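PDB 3GKQ: terminal oxygenase component of carbazole 1,9a-dioxygenase from Sphingomonas, which probably carries out the angular dioxygenation of carbazole at carbons 1 and 9a, passing electrons from a Rieske [2Fe-2S] cluster to a mononuclear nonheme iron. Local coordinates for residues V49-E54 with V136-G141; V169-W174 with E292-Y297; W174-E179 with S340-Y345. One frame throughout, in Å; residues are numbered along the deposited sequence.

Contact 1. Residues V49-E54 with V136-G141; sequences VQLLGE and VFLFVG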
# COMPACT_ATOMS: atom_id res chain seq x y z
N VAL A 49 -5.11 21.85 6.79
CA VAL A 49 -4.90 21.74 5.35
C VAL A 49 -3.46 21.29 5.13
O VAL A 49 -2.63 21.33 6.05
CB VAL A 49 -5.09 23.10 4.61
CG1 VAL A 49 -6.53 23.59 4.74
CG2 VAL A 49 -4.11 24.12 5.17
N GLN A 50 -3.17 20.84 3.92
CA GLN A 50 -1.82 20.43 3.58
C GLN A 50 -1.50 20.93 2.18
O GLN A 50 -2.28 20.71 1.25
CB GLN A 50 -1.68 18.90 3.62
CG GLN A 50 -0.26 18.41 3.32
CD GLN A 50 -0.12 16.90 3.39
OE1 GLN A 50 -0.65 16.26 4.30
NE2 GLN A 50 0.61 16.32 2.44
N LEU A 51 -0.38 21.62 2.04
CA LEU A 51 0.04 22.11 0.73
C LEU A 51 1.55 21.99 0.65
O LEU A 51 2.26 22.26 1.63
CB LEU A 51 -0.39 23.56 0.51
CG LEU A 51 0.37 24.68 1.22
CD1 LEU A 51 -0.01 26.02 0.62
CD2 LEU A 51 0.08 24.64 2.71
N LEU A 52 2.04 21.58 -0.52
CA LEU A 52 3.47 21.41 -0.73
C LEU A 52 4.10 20.49 0.32
O LEU A 52 5.25 20.68 0.71
CB LEU A 52 4.18 22.77 -0.75
CG LEU A 52 4.02 23.55 -2.06
CD1 LEU A 52 2.60 24.09 -2.18
CD2 LEU A 52 5.02 24.69 -2.09
N GLY A 53 3.33 19.50 0.77
CA GLY A 53 3.81 18.55 1.75
C GLY A 53 3.84 19.04 3.19
O GLY A 53 4.21 18.29 4.09
N GLU A 54 3.44 20.28 3.43
CA GLU A 54 3.44 20.84 4.77
C GLU A 54 2.04 20.87 5.39
O GLU A 54 1.08 21.29 4.75
CB GLU A 54 4.05 22.25 4.74
CG GLU A 54 5.54 22.25 4.39
CD GLU A 54 6.15 23.65 4.26
OE1 GLU A 54 5.65 24.59 4.91
OE2 GLU A 54 7.13 23.80 3.50
N VAL A 136 -8.45 31.97 0.63
CA VAL A 136 -7.42 32.19 1.63
C VAL A 136 -6.10 31.71 1.04
O VAL A 136 -5.93 30.52 0.76
CB VAL A 136 -7.72 31.40 2.94
CG1 VAL A 136 -8.09 29.97 2.61
CG2 VAL A 136 -6.50 31.41 3.85
N PHE A 137 -5.17 32.64 0.83
CA PHE A 137 -3.86 32.31 0.28
C PHE A 137 -2.81 32.24 1.38
O PHE A 137 -2.83 33.03 2.33
CB PHE A 137 -3.39 33.38 -0.71
CG PHE A 137 -4.20 33.45 -1.97
CD1 PHE A 137 -5.44 34.09 -1.99
CD2 PHE A 137 -3.71 32.91 -3.16
CE1 PHE A 137 -6.17 34.19 -3.17
CE2 PHE A 137 -4.43 33.01 -4.34
CZ PHE A 137 -5.67 33.65 -4.35
N LEU A 138 -1.90 31.28 1.26
CA LEU A 138 -0.82 31.13 2.23
C LEU A 138 0.50 31.29 1.49
O LEU A 138 0.62 30.87 0.34
CB LEU A 138 -0.85 29.74 2.88
CG LEU A 138 -2.08 29.28 3.64
CD1 LEU A 138 -1.78 27.93 4.28
CD2 LEU A 138 -2.45 30.31 4.71
N PHE A 139 1.48 31.91 2.14
CA PHE A 139 2.79 32.05 1.52
C PHE A 139 3.66 30.93 2.11
O PHE A 139 3.81 30.83 3.32
CB PHE A 139 3.42 33.40 1.84
CG PHE A 139 4.72 33.64 1.12
CD1 PHE A 139 4.73 33.98 -0.23
CD2 PHE A 139 5.94 33.50 1.78
CE1 PHE A 139 5.93 34.17 -0.92
CE2 PHE A 139 7.15 33.69 1.11
CZ PHE A 139 7.14 34.02 -0.25
N VAL A 140 4.20 30.09 1.24
CA VAL A 140 5.05 28.99 1.69
C VAL A 140 6.48 29.31 1.27
O VAL A 140 6.81 29.26 0.09
CB VAL A 140 4.63 27.65 1.05
CG1 VAL A 140 5.53 26.53 1.55
CG2 VAL A 140 3.17 27.36 1.37
N GLY A 141 7.31 29.64 2.25
CA GLY A 141 8.69 29.98 1.94
C GLY A 141 9.42 30.53 3.15
O GLY A 141 8.85 30.59 4.25

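Contact 2. Residues V169-W174 with E292-Y297; sequences VVDANW and EGHHLY. With FE2 (Fe (II) ion), chain I.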
# COMPACT_ATOMS: atom_id res chain seq x y z
N VAL A 169 -9.77 17.34 -4.66
CA VAL A 169 -8.44 16.76 -4.63
C VAL A 169 -8.35 15.83 -5.82
O VAL A 169 -9.26 15.05 -6.08
CB VAL A 169 -8.20 15.98 -3.32
CG1 VAL A 169 -8.33 16.92 -2.13
CG2 VAL A 169 -9.19 14.85 -3.20
N VAL A 170 -7.26 15.93 -6.57
CA VAL A 170 -7.06 15.08 -7.74
C VAL A 170 -5.89 14.12 -7.48
O VAL A 170 -4.86 14.53 -6.94
CB VAL A 170 -6.76 15.94 -8.99
CG1 VAL A 170 -6.45 15.04 -10.18
CG2 VAL A 170 -7.95 16.84 -9.28
N ASP A 171 -6.07 12.86 -7.85
CA ASP A 171 -5.04 11.84 -7.65
C ASP A 171 -3.92 11.90 -8.68
O ASP A 171 -3.69 10.94 -9.41
CB ASP A 171 -5.65 10.44 -7.65
CG ASP A 171 -6.67 10.24 -6.54
OD1 ASP A 171 -6.38 10.63 -5.39
OD2 ASP A 171 -7.75 9.69 -6.83
N ALA A 172 -3.23 13.02 -8.73
CA ALA A 172 -2.12 13.17 -9.66
C ALA A 172 -1.23 14.30 -9.18
O ALA A 172 -1.67 15.17 -8.41
CB ALA A 172 -2.63 13.46 -11.07
N ASN A 173 0.01 14.29 -9.64
CA ASN A 173 0.96 15.33 -9.30
C ASN A 173 0.42 16.64 -9.87
O ASN A 173 -0.24 16.64 -10.92
CB ASN A 173 2.33 15.02 -9.92
CG ASN A 173 3.36 16.08 -9.61
OD1 ASN A 173 3.60 16.97 -10.41
ND2 ASN A 173 3.95 16.00 -8.42
N TRP A 174 0.71 17.75 -9.20
CA TRP A 174 0.22 19.05 -9.63
C TRP A 174 0.61 19.41 -11.07
O TRP A 174 -0.15 20.08 -11.77
CB TRP A 174 0.72 20.15 -8.69
CG TRP A 174 2.18 20.44 -8.82
CD1 TRP A 174 3.22 19.74 -8.28
CD2 TRP A 174 2.77 21.51 -9.57
NE1 TRP A 174 4.42 20.30 -8.64
CE2 TRP A 174 4.17 21.39 -9.43
CE3 TRP A 174 2.25 22.56 -10.34
CZ2 TRP A 174 5.07 22.28 -10.04
CZ3 TRP A 174 3.14 23.45 -10.95
CH2 TRP A 174 4.53 23.30 -10.80
N GLU A 292 3.33 14.57 -3.20
CA GLU A 292 3.81 14.16 -4.52
C GLU A 292 2.78 13.55 -5.46
O GLU A 292 2.91 13.66 -6.67
CB GLU A 292 5.00 13.21 -4.38
CG GLU A 292 6.26 13.88 -3.83
CD GLU A 292 6.34 13.89 -2.31
OE1 GLU A 292 5.30 13.77 -1.62
OE2 GLU A 292 7.47 14.05 -1.79
N GLY A 293 1.75 12.91 -4.91
CA GLY A 293 0.76 12.27 -5.76
C GLY A 293 -0.61 12.91 -5.85
O GLY A 293 -1.50 12.35 -6.49
N HIS A 294 -0.80 14.06 -5.21
CA HIS A 294 -2.10 14.72 -5.23
C HIS A 294 -2.00 16.23 -5.32
O HIS A 294 -1.00 16.83 -4.90
CB HIS A 294 -2.90 14.40 -3.95
CG HIS A 294 -2.91 12.95 -3.58
ND1 HIS A 294 -1.81 12.30 -3.07
CD2 HIS A 294 -3.90 12.03 -3.65
CE1 HIS A 294 -2.12 11.04 -2.84
NE2 HIS A 294 -3.38 10.85 -3.18
N HIS A 295 -3.03 16.84 -5.88
CA HIS A 295 -3.08 18.29 -5.95
C HIS A 295 -4.51 18.76 -5.73
O HIS A 295 -5.46 18.00 -5.94
CB HIS A 295 -2.51 18.86 -7.26
CG HIS A 295 -3.32 18.54 -8.49
ND1 HIS A 295 -3.17 17.37 -9.19
CD2 HIS A 295 -4.21 19.29 -9.18
CE1 HIS A 295 -3.94 17.40 -10.27
NE2 HIS A 295 -4.58 18.56 -10.29
N LEU A 296 -4.64 19.99 -5.28
CA LEU A 296 -5.94 20.59 -5.04
C LEU A 296 -6.28 21.34 -6.33
O LEU A 296 -5.61 22.31 -6.69
CB LEU A 296 -5.85 21.55 -3.85
CG LEU A 296 -7.11 22.19 -3.25
CD1 LEU A 296 -7.67 23.21 -4.21
CD2 LEU A 296 -8.13 21.11 -2.92
N TYR A 297 -7.31 20.87 -7.03
CA TYR A 297 -7.74 21.51 -8.27
C TYR A 297 -8.79 22.55 -7.90
O TYR A 297 -9.92 22.22 -7.53
CB TYR A 297 -8.32 20.44 -9.21
CG TYR A 297 -8.96 20.96 -10.48
CD1 TYR A 297 -8.38 22.02 -11.19
CD2 TYR A 297 -10.12 20.38 -10.99
CE1 TYR A 297 -8.94 22.47 -12.38
CE2 TYR A 297 -10.69 20.82 -12.18
CZ TYR A 297 -10.09 21.87 -12.88
OH TYR A 297 -10.63 22.30 -14.07
FE FE2 I . -4.78 9.03 -3.28
O HOH W 1 1.35 17.40 -6.35

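Contact 3. Residues W174-E179 with S340-Y345; sequences WRMGVE and SMEPFY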
# COMPACT_ATOMS: atom_id res chain seq x y z
N TRP A 174 0.71 17.75 -9.20
CA TRP A 174 0.22 19.05 -9.63
C TRP A 174 0.61 19.41 -11.07
O TRP A 174 -0.15 20.08 -11.77
CB TRP A 174 0.72 20.15 -8.69
CG TRP A 174 2.18 20.44 -8.82
CD1 TRP A 174 3.22 19.74 -8.28
CD2 TRP A 174 2.77 21.51 -9.57
NE1 TRP A 174 4.42 20.30 -8.64
CE2 TRP A 174 4.17 21.39 -9.43
CE3 TRP A 174 2.25 22.56 -10.34
CZ2 TRP A 174 5.07 22.28 -10.04
CZ3 TRP A 174 3.14 23.45 -10.95
CH2 TRP A 174 4.53 23.30 -10.80
N ARG A 175 1.78 18.96 -11.51
CA ARG A 175 2.23 19.27 -12.87
C ARG A 175 1.32 18.67 -13.94
O ARG A 175 1.19 19.23 -15.02
CB ARG A 175 3.68 18.81 -13.06
CG ARG A 175 4.67 19.60 -12.20
CD ARG A 175 6.06 18.99 -12.21
NE ARG A 175 6.07 17.63 -11.67
CZ ARG A 175 7.13 16.84 -11.65
NH1 ARG A 175 8.30 17.27 -12.12
NH2 ARG A 175 7.04 15.61 -11.16
N MET A 176 0.69 17.54 -13.64
CA MET A 176 -0.22 16.93 -14.61
C MET A 176 -1.39 17.88 -14.83
O MET A 176 -1.95 17.95 -15.92
CB MET A 176 -0.73 15.58 -14.11
CG MET A 176 0.37 14.52 -13.96
SD MET A 176 1.33 14.23 -15.46
CE MET A 176 2.77 15.29 -15.16
N GLY A 177 -1.75 18.61 -13.77
CA GLY A 177 -2.84 19.56 -13.85
C GLY A 177 -2.47 20.74 -14.72
O GLY A 177 -3.23 21.15 -15.60
N VAL A 178 -1.28 21.30 -14.48
CA VAL A 178 -0.82 22.45 -15.26
C VAL A 178 -0.57 22.05 -16.71
O VAL A 178 -0.94 22.77 -17.63
CB VAL A 178 0.49 23.05 -14.68
CG1 VAL A 178 0.75 24.42 -15.30
CG2 VAL A 178 0.38 23.17 -13.18
N GLU A 179 0.07 20.90 -16.91
CA GLU A 179 0.35 20.41 -18.25
C GLU A 179 -0.98 20.30 -19.01
O GLU A 179 -1.12 20.84 -20.11
CB GLU A 179 1.02 19.03 -18.20
CG GLU A 179 2.46 18.98 -17.62
CD GLU A 179 3.54 19.32 -18.64
OE1 GLU A 179 3.43 18.84 -19.79
OE2 GLU A 179 4.50 20.04 -18.30
N SER A 340 -4.25 9.55 -16.14
CA SER A 340 -3.63 8.63 -17.09
C SER A 340 -2.20 9.01 -17.41
O SER A 340 -1.38 8.14 -17.70
CB SER A 340 -4.45 8.55 -18.38
OG SER A 340 -4.14 7.34 -19.07
N MET A 341 -1.88 10.30 -17.38
CA MET A 341 -0.51 10.74 -17.64
C MET A 341 0.36 10.50 -16.41
O MET A 341 1.56 10.24 -16.53
CB MET A 341 -0.44 12.24 -17.96
CG MET A 341 -0.87 12.63 -19.35
SD MET A 341 -0.28 14.28 -19.74
CE MET A 341 -1.31 15.27 -18.66
N GLU A 342 -0.25 10.61 -15.23
CA GLU A 342 0.45 10.48 -13.95
C GLU A 342 1.55 9.42 -13.87
O GLU A 342 2.72 9.77 -13.68
CB GLU A 342 -0.58 10.28 -12.82
CG GLU A 342 -0.01 9.96 -11.42
CD GLU A 342 0.88 11.07 -10.85
OE1 GLU A 342 0.88 12.20 -11.38
OE2 GLU A 342 1.58 10.80 -9.85
N PRO A 343 1.22 8.13 -14.05
CA PRO A 343 2.28 7.12 -13.97
C PRO A 343 3.44 7.28 -14.96
O PRO A 343 4.57 6.92 -14.65
CB PRO A 343 1.53 5.80 -14.15
CG PRO A 343 0.32 6.19 -14.97
CD PRO A 343 -0.08 7.51 -14.37
N PHE A 344 3.16 7.82 -16.14
CA PHE A 344 4.19 8.01 -17.14
C PHE A 344 5.23 9.03 -16.68
O PHE A 344 6.41 8.91 -16.99
CB PHE A 344 3.56 8.48 -18.46
CG PHE A 344 4.51 8.48 -19.63
CD1 PHE A 344 5.18 7.33 -20.02
CD2 PHE A 344 4.68 9.64 -20.40
CE1 PHE A 344 6.00 7.31 -21.16
CE2 PHE A 344 5.49 9.64 -21.54
CZ PHE A 344 6.15 8.48 -21.92
N TYR A 345 4.78 10.03 -15.93
CA TYR A 345 5.68 11.08 -15.45
C TYR A 345 6.10 10.96 -13.98
O TYR A 345 7.06 11.60 -13.56
CB TYR A 345 5.02 12.46 -15.66
CG TYR A 345 4.88 12.85 -17.12
CD1 TYR A 345 5.94 13.44 -17.80
CD2 TYR A 345 3.71 12.57 -17.83
CE1 TYR A 345 5.85 13.75 -19.16
CE2 TYR A 345 3.61 12.87 -19.19
CZ TYR A 345 4.68 13.46 -19.84
OH TYR A 345 4.61 13.75 -21.19
O HOH W 2 8.61 13.50 -12.44

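Contact 1. Residues V49-E54 with V136-G141
The two backbones come nearest at Leu52 and Val140, whose CA atoms are still 8.1 Å apart, a spacing bridged by side chains. Residues 51-54 form a type I' beta turn, closed by paired backbone bonds between Leu51 and Glu54. Its two middle residues, Leu52 and Gly53, have positive phi values. Glycine adopts these easily, while Leu52 accepts them and presents its side chain to Val140. On strand 135-140, Leu138 and Val140 point toward the turn, and Phe137 and Phe139, by alternation, point away.

Val140 is the centre of the contact because its two methyls meet different partners. CG2 meets Leu51 CD1 at 3.5 Å, the two side chains sliding past each other in opposite directions. CG1, anti to the backbone N (chi1 -179°), reaches Leu52 CD2 at 4.1 Å and meets the carboxylate of Glu54, which comes from the opposite direction, OE2 being 3.7 Å from Val140 CG1. The other methyl of Leu51, CD2, crosses to Leu138 CD1 at 4.1 Å, so that one branched leucine spans two residues of the strand. The charge of Glu54 is probably tolerable beside a valine because its oxygens are engaged: OE2 forms a salt bridge with Arg29 and a hydrogen bond with Gln378, and OE1 bonds to Tyr127 OH.

The contact joins two three-stranded antiparallel sheets, 47-51/54-61/64-69 and 31-35/135-140/129-132, in the Rieske part of the chain. Leu51 also rests on Val35 and Val56, Leu138 packs on Leu58 and Val129, and backbone bonds from Leu52 to Pro289 and Gly53 to Ile290 tie the turn to the end of strand 282-289.

Contact 2. Residues V169-W174 with E292-Y297
Val170 and His295 form an antiparallel hydrogen-bonded pair, Val170 N giving to His295 O at 2.8 Å and His295 N returning to Val170 O at 3.1 Å. Polar side chains extend the join. His295 ND1 donates to Ala172 O at 2.8 Å, almost straight (175°); the carbonyl lies near the ring plane, but the donor stands above the carbonyl plane. Asn173 ND2 gives a bond of 3.1 Å to Glu292 O, which lies in the plane of the amide. Asn173 OD1 bonds Arg175 NE, and the side chain caps the start of the next helix. A water bridges Trp174 N and His294 O.

The setting is the edge of the seven-stranded antiparallel sheet of the Bet v 1-like catalytic domain, strand 161-170 flanking 294-304.

His294 NE2 coordinates at 2.3 Å an iron(II) ion distinct from the one held by His186, His190 and Asp334, while its ND1 bonds Asp291, fixing the ring's rotation. Asp171, another residue of this site, has OD1 3.1 Å from the ion, too far for a coordination bond in this model.

Among apolar contacts, Val170 CB sits over one face of the His295 ring (CH-pi, 3.7 Å to the centroid), and Val170 CG2 meets Tyr297 CB. With CG between backbone N and carbonyl carbon (chi1 67°), the imidazole lies alongside Val170. A leucine in place of this histidine would probably leave Ala172 O without its ring N-H.

Contact 3. Residues W174-E179 with S340-Y345
Met176 is the central side chain where helix 174-181 packs against helix 332-346 of the catalytic domain, the latter carrying the iron ligand Asp334. The axes of the two short segments approach to 9.6 Å, their N-to-C directions 121° apart, and the backbones are nearest at Met176 and Glu342.

A long, flexible thioether suits this steep crossing. Bent at chi2 (-55°) and again at chi3, the Met176 chain brings SD 3.7 Å from Met341 CB and turns CE onto Tyr345 CB at 3.6 Å. The sulfur also makes a Met-aromatic contact with Tyr345, oblique to the ring, 4.7 Å from its centroid. Glu342 comes across Met176 at about a right angle, its OE1 3.5 Å from Met176 CG; that oxygen is bonded to Asn173 N.

In Rieske oxygenases the trimer sets the cluster of one subunit beside the catalytic iron of the next, and this helix pair faces such an interface: Glu179 forms salt bridges with Arg367 and with Arg75 of the second subunit, an arginine of the cluster pocket, while Tyr345 OH bonds Glu354 and that same neighbouring Arg75, on which Phe344 also packs.

Apolar packing continues at Met341, which rests on Val77 of the second subunit; its CE lies 4.4 Å from Glu179 CB. A water accepts from Arg175 NH2 at 2.9 Å and donates to Tyr345 O at 2.7 Å, bridging the helices.

Contacts 2 and 3 are directly joined: they share Trp174, their centres lie about 9 Å apart, and His295 NE2 packs on Gly177 CA. Contact 1 closes earlier in the chain and stands apart, its centre about 14 Å from that of contact 2 and 21 Å from that of contact 3. The side chains of Leu51 and His294 are nonetheless only about 10 Å apart. Contact 2 lies near both irons: His294 binds one, and the side chain of Tyr297 is about 7 Å from the other, held by His186, His190 and Asp334.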